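Side-chain contact in DNA-binding protein HU (PDB 1P71), which binds DNA as a histone-like homodimer, bending and wrapping it to stabilise it against denaturation, and is essential for heterocyst differentiation: residues 4-7 and 8-12. Numbering follows the deposited sequence.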
ATOM      1  N   GLY C   4     -10.052 -13.122   1.206  1.00 29.61           N
ATOM      2  CA  GLY C   4     -11.182 -13.882   0.690  1.00 29.91           C
ATOM      3  C   GLY C   4     -12.261 -13.028   0.050  1.00 30.35           C
ATOM      4  O   GLY C   4     -12.692 -13.318  -1.065  1.00 30.46           O
ATOM      5  N   GLU C   5     -12.675 -11.964   0.743  1.00 30.49           N
ATOM      6  CA  GLU C   5     -13.716 -11.052   0.258  1.00 30.58           C
ATOM      7  C   GLU C   5     -13.307 -10.258  -0.986  1.00 30.67           C
ATOM      8  O   GLU C   5     -14.138 -10.006  -1.867  1.00 30.10           O
ATOM      9  CB  GLU C   5     -14.120 -10.087   1.370  1.00 30.58           C
ATOM     10  CG  GLU C   5     -15.268 -10.602   2.212  1.00 30.85           C
ATOM     11  CD  GLU C   5     -15.141 -10.245   3.681  1.00 31.61           C
ATOM     12  OE1 GLU C   5     -15.915 -10.806   4.487  1.00 32.03           O
ATOM     13  OE2 GLU C   5     -14.290  -9.407   4.037  1.00 30.74           O
ATOM     14  N   LEU C   6     -12.030  -9.865  -1.029  1.00 30.35           N
ATOM     15  CA  LEU C   6     -11.433  -9.185  -2.176  1.00 30.48           C
ATOM     16  C   LEU C   6     -11.397 -10.095  -3.390  1.00 30.66           C
ATOM     17  O   LEU C   6     -11.765  -9.677  -4.478  1.00 31.11           O
ATOM     18  CB  LEU C   6     -10.009  -8.673  -1.847  1.00 30.51           C
ATOM     19  CG  LEU C   6      -9.212  -7.983  -2.970  1.00 30.68           C
ATOM     20  CD1 LEU C   6      -9.917  -6.731  -3.470  1.00 30.22           C
ATOM     21  CD2 LEU C   6      -7.788  -7.638  -2.547  1.00 30.26           C
ATOM     22  N   VAL C   7     -10.958 -11.336  -3.197  1.00 30.49           N
ATOM     23  CA  VAL C   7     -10.987 -12.337  -4.262  1.00 31.01           C
ATOM     24  C   VAL C   7     -12.403 -12.470  -4.848  1.00 31.01           C
ATOM     25  O   VAL C   7     -12.577 -12.409  -6.070  1.00 30.82           O
ATOM     26  CB  VAL C   7     -10.447 -13.694  -3.775  1.00 30.77           C
ATOM     27  CG1 VAL C   7     -10.668 -14.775  -4.824  1.00 31.09           C
ATOM     28  CG2 VAL C   7      -8.966 -13.591  -3.460  1.00 30.43           C
ATOM     29  N   ASP C   8     -13.395 -12.602  -3.962  1.00 31.72           N
ATOM     30  CA  ASP C   8     -14.814 -12.675  -4.325  1.00 32.29           C
ATOM     31  C   ASP C   8     -15.228 -11.568  -5.280  1.00 32.39           C
ATOM     32  O   ASP C   8     -15.791 -11.827  -6.341  1.00 32.18           O
ATOM     33  CB  ASP C   8     -15.681 -12.562  -3.070  1.00 32.46           C
ATOM     34  CG  ASP C   8     -15.744 -13.846  -2.275  1.00 33.76           C
ATOM     35  OD1 ASP C   8     -15.205 -14.884  -2.733  1.00 34.91           O
ATOM     36  OD2 ASP C   8     -16.321 -13.904  -1.166  1.00 35.12           O
ATOM     37  N   ALA C   9     -14.943 -10.334  -4.880  1.00 32.79           N
ATOM     38  CA  ALA C   9     -15.255  -9.143  -5.666  1.00 33.17           C
ATOM     39  C   ALA C   9     -14.482  -9.105  -6.983  1.00 33.16           C
ATOM     40  O   ALA C   9     -15.033  -8.708  -8.021  1.00 33.18           O
ATOM     41  CB  ALA C   9     -14.965  -7.879  -4.840  1.00 33.21           C
ATOM     42  N   VAL C  10     -13.212  -9.529  -6.928  1.00 32.95           N
ATOM     43  CA  VAL C  10     -12.336  -9.526  -8.103  1.00 32.83           C
ATOM     44  C   VAL C  10     -12.779 -10.571  -9.132  1.00 33.22           C
ATOM     45  O   VAL C  10     -12.973 -10.262 -10.318  1.00 33.24           O
ATOM     46  CB  VAL C  10     -10.865  -9.755  -7.701  1.00 32.70           C
ATOM     47  CG1 VAL C  10      -9.997  -9.948  -8.925  1.00 31.97           C
ATOM     48  CG2 VAL C  10     -10.360  -8.577  -6.878  1.00 32.30           C
ATOM     49  N   ALA C  11     -12.948 -11.806  -8.664  1.00 33.55           N
ATOM     50  CA  ALA C  11     -13.414 -12.901  -9.511  1.00 33.64           C
ATOM     51  C   ALA C  11     -14.662 -12.468 -10.269  1.00 34.06           C
ATOM     52  O   ALA C  11     -14.797 -12.739 -11.451  1.00 33.98           O
ATOM     53  CB  ALA C  11     -13.698 -14.125  -8.668  1.00 33.69           C
ATOM     54  N   GLU C  12     -15.549 -11.758  -9.577  1.00 34.73           N
ATOM     55  CA  GLU C  12     -16.757 -11.193 -10.169  1.00 35.25           C
ATOM     56  C   GLU C  12     -16.476 -10.074 -11.189  1.00 35.56           C
ATOM     57  O   GLU C  12     -17.069 -10.060 -12.277  1.00 36.11           O
ATOM     58  CB  GLU C  12     -17.693 -10.685  -9.065  1.00 35.40           C
TER
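L6 and V10 sit one turn apart on the same buried flank of a short helix, and they make the apolar side-chain contact between 4-7 and 8-12: CD1 of L6 lies 3.9 Å from CG2 of V10, the two side chains crossing at a slant. V10 holds CG1 anti to its own nitrogen (chi1 172°), which swings CG2 back over the preceding turn, 3.0 Å from the carbonyl oxygen of L6. That same oxygen accepts the backbone N-H of V10, so methyl and amide crowd one acceptor.

The backbone bonds are those of a regular alpha-helix, each from residue i+4 to residue i. D8 N reaches G4 O at 3.1 Å, A9 N reaches E5 O, and V10 N reaches L6 O. The fourth bond, A11 N to V7 O, is short at 2.7 Å and nearly straight, with an N-H...O angle of 173°.

On the exposed side, D8 turns its carboxylate back along the helix. With CG beside its own nitrogen (chi1 -78°), OD1 comes within 3.4 Å of G4 O, two acceptors, hence no bond. The carboxylate of E5 stays apart from it, 6.5 Å from E5 OE1 to D8 OD2, and E5 OE2 instead accepts a hydrogen bond from the backbone N of N2, just ahead of the helix.

This is helix 3-14, the first arm of the helical hairpin in the HU fold. L6 packs on L25 of helix 18-37, and V7 on A21 and D22; the L6, A9 and V10 face meets the second subunit, L6 and A9 on its T31, V10 on its V24.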